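Local coordinates for BRO1 protein (Saccharomyces cerevisiae, PDB 1ZB1) that sorts cargo into multivesicular bodies and, as the full-length protein, recruits the deubiquitinase Doa4 to endosomes, while this Bro1 domain may bind Snf7, at residues N128-F133 with S157-L162; N151-F156 with D342-P347; Y161-F166 with N178-A183. All coordinates share one frame; numbering follows the deposited sequence.

Contact 1: N128-F133 with S157-L162; sequences NIAVIF and SCFEYL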
# COMPACT_ATOMS: atom_id res chain seq x y z
N ASN A 128 -8.25 6.42 4.62
CA ASN A 128 -8.53 5.34 5.56
C ASN A 128 -8.94 4.05 4.83
O ASN A 128 -8.61 2.95 5.28
CB ASN A 128 -9.60 5.78 6.57
CG ASN A 128 -9.01 6.66 7.68
OD1 ASN A 128 -7.79 6.79 7.79
ND2 ASN A 128 -9.87 7.27 8.49
N ILE A 129 -9.65 4.18 3.72
CA ILE A 129 -10.06 3.02 2.93
C ILE A 129 -8.79 2.28 2.47
O ILE A 129 -8.70 1.04 2.56
CB ILE A 129 -10.89 3.45 1.70
CG1 ILE A 129 -12.30 3.85 2.15
CG2 ILE A 129 -10.95 2.33 0.67
CD1 ILE A 129 -13.17 4.44 1.04
N ALA A 130 -7.81 3.04 1.99
CA ALA A 130 -6.55 2.45 1.54
C ALA A 130 -5.85 1.74 2.70
O ALA A 130 -5.36 0.62 2.56
CB ALA A 130 -5.63 3.55 0.96
N VAL A 131 -5.80 2.41 3.85
CA VAL A 131 -5.17 1.81 5.02
C VAL A 131 -5.91 0.53 5.43
O VAL A 131 -5.29 -0.49 5.75
CB VAL A 131 -5.16 2.78 6.23
CG1 VAL A 131 -4.71 2.05 7.49
CG2 VAL A 131 -4.21 3.95 5.95
N ILE A 132 -7.24 0.58 5.42
CA ILE A 132 -8.02 -0.58 5.81
C ILE A 132 -7.75 -1.77 4.88
O ILE A 132 -7.75 -2.92 5.33
CB ILE A 132 -9.53 -0.23 5.84
CG1 ILE A 132 -9.78 0.79 6.96
CG2 ILE A 132 -10.36 -1.50 6.11
CD1 ILE A 132 -11.19 1.37 6.98
N PHE A 133 -7.50 -1.52 3.60
CA PHE A 133 -7.18 -2.62 2.70
C PHE A 133 -5.88 -3.29 3.17
O PHE A 133 -5.75 -4.51 3.08
CB PHE A 133 -7.03 -2.14 1.25
CG PHE A 133 -8.34 -2.03 0.49
CD1 PHE A 133 -9.21 -3.13 0.41
CD2 PHE A 133 -8.67 -0.86 -0.17
CE1 PHE A 133 -10.40 -3.04 -0.32
CE2 PHE A 133 -9.86 -0.76 -0.91
CZ PHE A 133 -10.73 -1.86 -0.98
N SER A 157 -3.90 0.93 -5.45
CA SER A 157 -4.79 1.71 -6.31
C SER A 157 -5.38 2.94 -5.61
O SER A 157 -5.44 4.02 -6.20
CB SER A 157 -5.91 0.80 -6.83
OG SER A 157 -6.80 1.51 -7.66
N CYS A 158 -5.82 2.79 -4.36
CA CYS A 158 -6.39 3.91 -3.61
C CYS A 158 -5.38 5.04 -3.34
O CYS A 158 -5.70 6.21 -3.52
CB CYS A 158 -6.98 3.42 -2.29
SG CYS A 158 -8.40 2.30 -2.48
N PHE A 159 -4.18 4.69 -2.88
CA PHE A 159 -3.16 5.70 -2.61
C PHE A 159 -2.71 6.42 -3.87
O PHE A 159 -2.39 7.62 -3.85
CB PHE A 159 -1.94 5.07 -1.92
CG PHE A 159 -2.15 4.78 -0.47
CD1 PHE A 159 -2.58 5.78 0.41
CD2 PHE A 159 -1.90 3.50 0.05
CE1 PHE A 159 -2.73 5.53 1.77
CE2 PHE A 159 -2.05 3.24 1.41
CZ PHE A 159 -2.47 4.26 2.28
N GLU A 160 -2.68 5.69 -4.98
CA GLU A 160 -2.29 6.24 -6.27
C GLU A 160 -3.31 7.31 -6.70
O GLU A 160 -2.93 8.40 -7.14
CB GLU A 160 -2.22 5.12 -7.31
CG GLU A 160 -1.94 5.59 -8.73
CD GLU A 160 -1.76 4.43 -9.69
OE1 GLU A 160 -2.72 3.65 -9.88
OE2 GLU A 160 -0.65 4.29 -10.24
N TYR A 161 -4.59 6.99 -6.58
CA TYR A 161 -5.66 7.92 -6.95
C TYR A 161 -5.58 9.18 -6.09
O TYR A 161 -5.78 10.29 -6.58
CB TYR A 161 -7.03 7.26 -6.76
CG TYR A 161 -8.20 8.15 -7.14
CD1 TYR A 161 -8.71 8.16 -8.43
CD2 TYR A 161 -8.78 9.00 -6.19
CE1 TYR A 161 -9.78 8.98 -8.78
CE2 TYR A 161 -9.85 9.83 -6.53
CZ TYR A 161 -10.35 9.81 -7.82
OH TYR A 161 -11.42 10.60 -8.16
N LEU A 162 -5.30 8.99 -4.81
CA LEU A 162 -5.16 10.11 -3.89
C LEU A 162 -4.01 11.04 -4.30
O LEU A 162 -4.16 12.27 -4.31
CB LEU A 162 -4.91 9.59 -2.47
CG LEU A 162 -6.13 9.02 -1.72
CD1 LEU A 162 -5.66 8.29 -0.47
CD2 LEU A 162 -7.10 10.14 -1.34

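Contact 2: N151-F156 with D342-P347; sequences NLTKAF and DAIKSP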
# COMPACT_ATOMS: atom_id res chain seq x y z
N ASN A 151 -5.67 -7.59 -1.67
CA ASN A 151 -5.98 -6.42 -0.86
C ASN A 151 -4.87 -5.36 -0.88
O ASN A 151 -5.14 -4.17 -0.85
CB ASN A 151 -6.31 -6.86 0.58
CG ASN A 151 -7.77 -7.29 0.72
OD1 ASN A 151 -8.68 -6.46 0.71
ND2 ASN A 151 -8.00 -8.60 0.81
N LEU A 152 -3.61 -5.79 -0.94
CA LEU A 152 -2.51 -4.84 -1.02
C LEU A 152 -2.55 -4.15 -2.39
O LEU A 152 -2.18 -2.99 -2.53
CB LEU A 152 -1.16 -5.54 -0.83
CG LEU A 152 -0.81 -5.94 0.61
CD1 LEU A 152 0.40 -6.85 0.62
CD2 LEU A 152 -0.54 -4.68 1.44
N THR A 153 -3.02 -4.89 -3.39
CA THR A 153 -3.14 -4.35 -4.74
C THR A 153 -4.18 -3.23 -4.74
O THR A 153 -3.97 -2.18 -5.35
CB THR A 153 -3.53 -5.46 -5.75
OG1 THR A 153 -2.45 -6.39 -5.88
CG2 THR A 153 -3.84 -4.86 -7.13
N LYS A 154 -5.30 -3.44 -4.04
CA LYS A 154 -6.33 -2.41 -3.98
C LYS A 154 -5.83 -1.20 -3.18
O LYS A 154 -6.12 -0.05 -3.54
CB LYS A 154 -7.62 -2.97 -3.36
CG LYS A 154 -8.37 -3.91 -4.29
CD LYS A 154 -9.62 -4.48 -3.64
CE LYS A 154 -10.39 -5.36 -4.60
NZ LYS A 154 -11.58 -5.98 -3.94
N ALA A 155 -5.07 -1.44 -2.11
CA ALA A 155 -4.54 -0.33 -1.32
C ALA A 155 -3.69 0.54 -2.25
O ALA A 155 -3.81 1.76 -2.25
CB ALA A 155 -3.68 -0.85 -0.16
N PHE A 156 -2.85 -0.12 -3.05
CA PHE A 156 -1.98 0.55 -4.02
C PHE A 156 -2.82 1.47 -4.91
O PHE A 156 -2.50 2.65 -5.08
CB PHE A 156 -1.24 -0.53 -4.84
CG PHE A 156 -0.54 -0.02 -6.08
CD1 PHE A 156 0.14 1.20 -6.09
CD2 PHE A 156 -0.51 -0.81 -7.24
CE1 PHE A 156 0.83 1.62 -7.23
CE2 PHE A 156 0.18 -0.40 -8.38
CZ PHE A 156 0.85 0.82 -8.38
N ASP A 342 6.99 -7.52 -13.30
CA ASP A 342 6.02 -6.95 -12.35
C ASP A 342 4.71 -7.73 -12.49
O ASP A 342 4.05 -7.65 -13.52
CB ASP A 342 5.78 -5.48 -12.71
CG ASP A 342 5.01 -4.73 -11.63
OD1 ASP A 342 4.26 -5.35 -10.86
OD2 ASP A 342 5.17 -3.49 -11.56
N ALA A 343 4.33 -8.46 -11.44
CA ALA A 343 3.11 -9.27 -11.49
C ALA A 343 1.84 -8.61 -10.95
O ALA A 343 0.77 -9.22 -10.95
CB ALA A 343 3.35 -10.58 -10.74
N ILE A 344 1.94 -7.37 -10.49
CA ILE A 344 0.79 -6.68 -9.92
C ILE A 344 0.10 -5.71 -10.87
O ILE A 344 0.69 -4.71 -11.30
CB ILE A 344 1.18 -5.93 -8.60
CG1 ILE A 344 1.42 -6.94 -7.48
CG2 ILE A 344 0.06 -4.99 -8.17
CD1 ILE A 344 2.54 -7.90 -7.73
N LYS A 345 -1.15 -6.01 -11.20
CA LYS A 345 -1.94 -5.17 -12.08
C LYS A 345 -3.01 -4.49 -11.22
O LYS A 345 -3.96 -5.14 -10.79
CB LYS A 345 -2.61 -6.02 -13.17
CG LYS A 345 -1.64 -6.79 -14.05
CD LYS A 345 -2.38 -7.63 -15.08
CE LYS A 345 -1.42 -8.41 -15.97
NZ LYS A 345 -2.14 -9.19 -17.01
N SER A 346 -2.85 -3.20 -10.98
CA SER A 346 -3.80 -2.48 -10.15
C SER A 346 -5.04 -2.00 -10.90
O SER A 346 -4.95 -1.46 -12.00
CB SER A 346 -3.13 -1.28 -9.49
OG SER A 346 -2.95 -0.22 -10.42
N PRO A 347 -6.22 -2.21 -10.30
CA PRO A 347 -7.48 -1.80 -10.90
C PRO A 347 -7.63 -0.30 -10.63
O PRO A 347 -6.85 0.26 -9.86
CB PRO A 347 -8.50 -2.63 -10.13
CG PRO A 347 -7.92 -2.63 -8.76
CD PRO A 347 -6.45 -2.90 -9.01

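Contact 3: Y161-F166 with N178-A183; sequences YLSENF and NTRFLA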
# COMPACT_ATOMS: atom_id res chain seq x y z
N TYR A 161 -4.59 6.99 -6.58
CA TYR A 161 -5.66 7.92 -6.95
C TYR A 161 -5.58 9.18 -6.09
O TYR A 161 -5.78 10.29 -6.58
CB TYR A 161 -7.03 7.26 -6.76
CG TYR A 161 -8.20 8.15 -7.14
CD1 TYR A 161 -8.71 8.16 -8.43
CD2 TYR A 161 -8.78 9.00 -6.19
CE1 TYR A 161 -9.78 8.98 -8.78
CE2 TYR A 161 -9.85 9.83 -6.53
CZ TYR A 161 -10.35 9.81 -7.82
OH TYR A 161 -11.42 10.60 -8.16
N LEU A 162 -5.30 8.99 -4.81
CA LEU A 162 -5.16 10.11 -3.89
C LEU A 162 -4.01 11.04 -4.30
O LEU A 162 -4.16 12.27 -4.31
CB LEU A 162 -4.91 9.59 -2.47
CG LEU A 162 -6.13 9.02 -1.72
CD1 LEU A 162 -5.66 8.29 -0.47
CD2 LEU A 162 -7.10 10.14 -1.34
N SER A 163 -2.86 10.47 -4.64
CA SER A 163 -1.72 11.30 -5.01
C SER A 163 -1.94 12.06 -6.31
O SER A 163 -1.44 13.17 -6.48
CB SER A 163 -0.44 10.46 -5.13
OG SER A 163 -0.49 9.63 -6.28
N GLU A 164 -2.70 11.47 -7.23
CA GLU A 164 -2.95 12.12 -8.51
C GLU A 164 -4.19 13.02 -8.55
O GLU A 164 -4.33 13.83 -9.47
CB GLU A 164 -3.08 11.07 -9.61
CG GLU A 164 -1.91 10.10 -9.67
CD GLU A 164 -2.02 9.12 -10.83
OE1 GLU A 164 -3.14 8.68 -11.14
OE2 GLU A 164 -0.97 8.79 -11.42
N ASN A 165 -5.07 12.91 -7.56
CA ASN A 165 -6.30 13.71 -7.57
C ASN A 165 -6.54 14.78 -6.51
O ASN A 165 -7.40 15.64 -6.70
CB ASN A 165 -7.50 12.76 -7.61
CG ASN A 165 -7.63 12.07 -8.95
OD1 ASN A 165 -8.21 12.62 -9.89
ND2 ASN A 165 -7.07 10.86 -9.06
N PHE A 166 -5.81 14.75 -5.40
CA PHE A 166 -5.99 15.78 -4.38
C PHE A 166 -4.64 16.45 -4.14
O PHE A 166 -3.73 15.84 -3.57
CB PHE A 166 -6.54 15.16 -3.09
CG PHE A 166 -7.84 14.44 -3.29
CD1 PHE A 166 -7.86 13.07 -3.56
CD2 PHE A 166 -9.05 15.12 -3.22
CE1 PHE A 166 -9.06 12.40 -3.77
CE2 PHE A 166 -10.26 14.45 -3.42
CZ PHE A 166 -10.27 13.09 -3.70
N ASN A 178 3.58 12.03 -0.35
CA ASN A 178 3.45 11.05 0.72
C ASN A 178 2.48 9.92 0.36
O ASN A 178 2.69 8.78 0.75
CB ASN A 178 3.06 11.73 2.03
CG ASN A 178 4.16 12.64 2.56
OD1 ASN A 178 5.34 12.34 2.40
ND2 ASN A 178 3.77 13.73 3.21
N THR A 179 1.42 10.24 -0.38
CA THR A 179 0.49 9.19 -0.78
C THR A 179 1.13 8.35 -1.89
O THR A 179 0.84 7.17 -2.04
CB THR A 179 -0.87 9.77 -1.25
OG1 THR A 179 -0.65 10.92 -2.07
CG2 THR A 179 -1.72 10.14 -0.03
N ARG A 180 2.03 8.97 -2.65
CA ARG A 180 2.73 8.24 -3.71
C ARG A 180 3.66 7.22 -3.03
O ARG A 180 3.78 6.06 -3.47
CB ARG A 180 3.56 9.21 -4.56
CG ARG A 180 4.37 8.56 -5.67
CD ARG A 180 3.68 8.73 -7.02
NE ARG A 180 2.79 7.62 -7.34
CZ ARG A 180 1.82 7.67 -8.24
NH1 ARG A 180 1.58 8.79 -8.91
NH2 ARG A 180 1.08 6.59 -8.47
N PHE A 181 4.31 7.66 -1.96
CA PHE A 181 5.21 6.80 -1.19
C PHE A 181 4.41 5.61 -0.66
O PHE A 181 4.83 4.46 -0.79
CB PHE A 181 5.83 7.60 -0.03
CG PHE A 181 6.59 6.77 0.97
CD1 PHE A 181 7.71 6.03 0.60
CD2 PHE A 181 6.18 6.74 2.31
CE1 PHE A 181 8.41 5.27 1.54
CE2 PHE A 181 6.87 5.98 3.25
CZ PHE A 181 7.99 5.24 2.86
N LEU A 182 3.26 5.89 -0.06
CA LEU A 182 2.42 4.83 0.48
C LEU A 182 1.99 3.86 -0.63
O LEU A 182 1.93 2.64 -0.41
CB LEU A 182 1.20 5.44 1.18
CG LEU A 182 1.20 5.52 2.71
CD1 LEU A 182 2.60 5.43 3.27
CD2 LEU A 182 0.50 6.80 3.16
N ALA A 183 1.68 4.39 -1.81
CA ALA A 183 1.28 3.54 -2.93
C ALA A 183 2.44 2.62 -3.34
O ALA A 183 2.23 1.44 -3.61
CB ALA A 183 0.86 4.41 -4.12
O HOH W 1 -2.75 12.77 -2.00

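Contact 1: N128-F133 with S157-L162
The methyl group of Ala130 meets Phe159 and Cys158 together, and these three residues form the tight centre of an antiparallel helix pair. Ala130 CB stands over the middle of the Phe159 ring, 3.5 Å from the ring centroid and only 10° off its normal, so that all six ring carbons lie at similar range in a CH-pi contact. The same methyl carbon is 3.5 Å from Cys158 CB, and this is also where the backbones run nearest, with Ala130 CA 5.4 Å from Cys158 CA. The short axes approach to 8.8 Å here, with the Ala130 methyl set between Cys158 CB and the face of the Phe159 ring. Phe159 CG is anti to its own carbonyl carbon (chi1 -77°), which swings the ring from the flank of its helix across to Ala130. At the ring's edge the touch is lighter, Val131 CG2 reaching Phe159 CZ at 4.1 Å.

Away from this centre the fit relaxes. Cys158 SG sits at the edge of the Phe133 ring, 3.7 Å from Phe133 CE2, a sulfur-aromatic contact made near the ring plane, whereas Ile129 CG2 only grazes the same sulfur at 4.1 Å. No hydrogen bond joins the two segments, and every residue that touches is buried; the partly exposed Glu160 and Tyr161 make no contact with residues 128-133, and the Tyr161 ring meets Trp349 instead.

The pair belongs to the helical body of the Bro1 domain. Helix 176-198 packs on Phe159 through Leu182, Ala183 and Cys186, Trp349 of helix 349-371 touches Ile129 and Cys158, and helix 65-86 covers Ile129 and Ile132.

Contact 2: N151-F156 with D342-P347
Thr153 and Phe156, one helical turn apart on helix 146-165, receive the irregular segment 342-347, and so tie the connection that leads into helix 349-371 to helix 146-165 within the Bro1 domain. The segment opens with an Asx turn: Asp342 OD1 accepts a hydrogen bond from Ile344 N at 3.1 Å, and the same oxygen is also bonded by His187 NE2.

Both branches of Thr153 border Ile344 CG2. OG1 lies beside the backbone N (chi1 -68°), where it bonds back to Ile149 O in the preceding turn; the hydroxyl is thus satisfied within its own helix and meets Ile344 CG2 merely by packing, at 3.7 Å. The methyl, anti to that N, also packs on the loop backbone, with Thr153 CG2 3.7 Å from Lys345 O and 3.8 Å from Ser346 CA, and it is equally near the ring carbon Pro347 CD.

Ile344 meets the helix with its CG2 branch alone, the end of its longer branch leading away. Phe156, its CG anti to the backbone N (chi1 167°), brings CD2 and CE2 of its ring to Ser346, which approaches obliquely; Ile344 CG2 is more distant from Phe156 CD2, at 4.3 Å. The ring also stacks with His187 of helix 176-198, and Phe156 is therefore held between that helix and the loop. On Ser346 it is mainly the methylene that packs, with Ser346 CB 3.5 Å from Phe156 CD2.

Contact 3: Y161-F166 with N178-A183
Thr179 faces Ser163 where the antiparallel helices come closest, their CA atoms 5.2 Å apart and the short axes 8.1 Å. Its OG1 lies between the backbone N and the carbonyl carbon (chi1 42°), a rotation that aims the hydroxyl at the partner helix, 3.1 Å from Ser163 CB. No direct hydrogen bond to Ser163 results; Thr179 OG1 makes weak bonds back to Gln175 O and Ser176 O, and a water 2.8 Å from it links it to Leu162 O, the bond to that carbonyl being weak. The methyl CG2 touches Leu162 CB more loosely.

Next in sequence, Arg180 starts from the side of its helix and folds at chi2 and chi3, so that the guanidinium turns over Ser163. Ser163 OG lies above one face of that group, 3.5 Å from Arg180 NH1, but at an angle too poor for a hydrogen bond; the hydroxyl is bonded to Glu160 O. Glu164 OE2 approaches Arg180 NH1 from the guanidinium edge in a 3.6 Å salt bridge, the carboxylate and guanidinium planes 81° apart, and Glu160 adds a long, weak ion pair on NH2. These charges occupy the more exposed border of an otherwise buried contact.

Farther along, Phe181 packs on helix 208-230, whereas Leu182 and Ala183 turn to Phe159 on helix 146-165; Leu182 also reaches Phe127 of helix 118-139.

In the fold
From the N terminus, the chain first enters these contacts on helix 118-139 and turns back through helix 146-165; contact 1 closes that short hairpin. Helix 146-165 takes part in all three contacts. Its end and helix 176-198 form contact 3, a second hairpin that begins where contact 1 ends, with Tyr161 and Leu162 common to contacts 1 and 3. Contact 2 spans much more of the sequence, bringing the loop before helix 349-371 back to residues 151-156; contact 3 is nested inside its loop, whereas contact 1 crosses it. Ser157 and Pro347 join contacts 1 and 2 by a probable hydrogen bond, and Phe156 touches Ala183 between contacts 2 and 3.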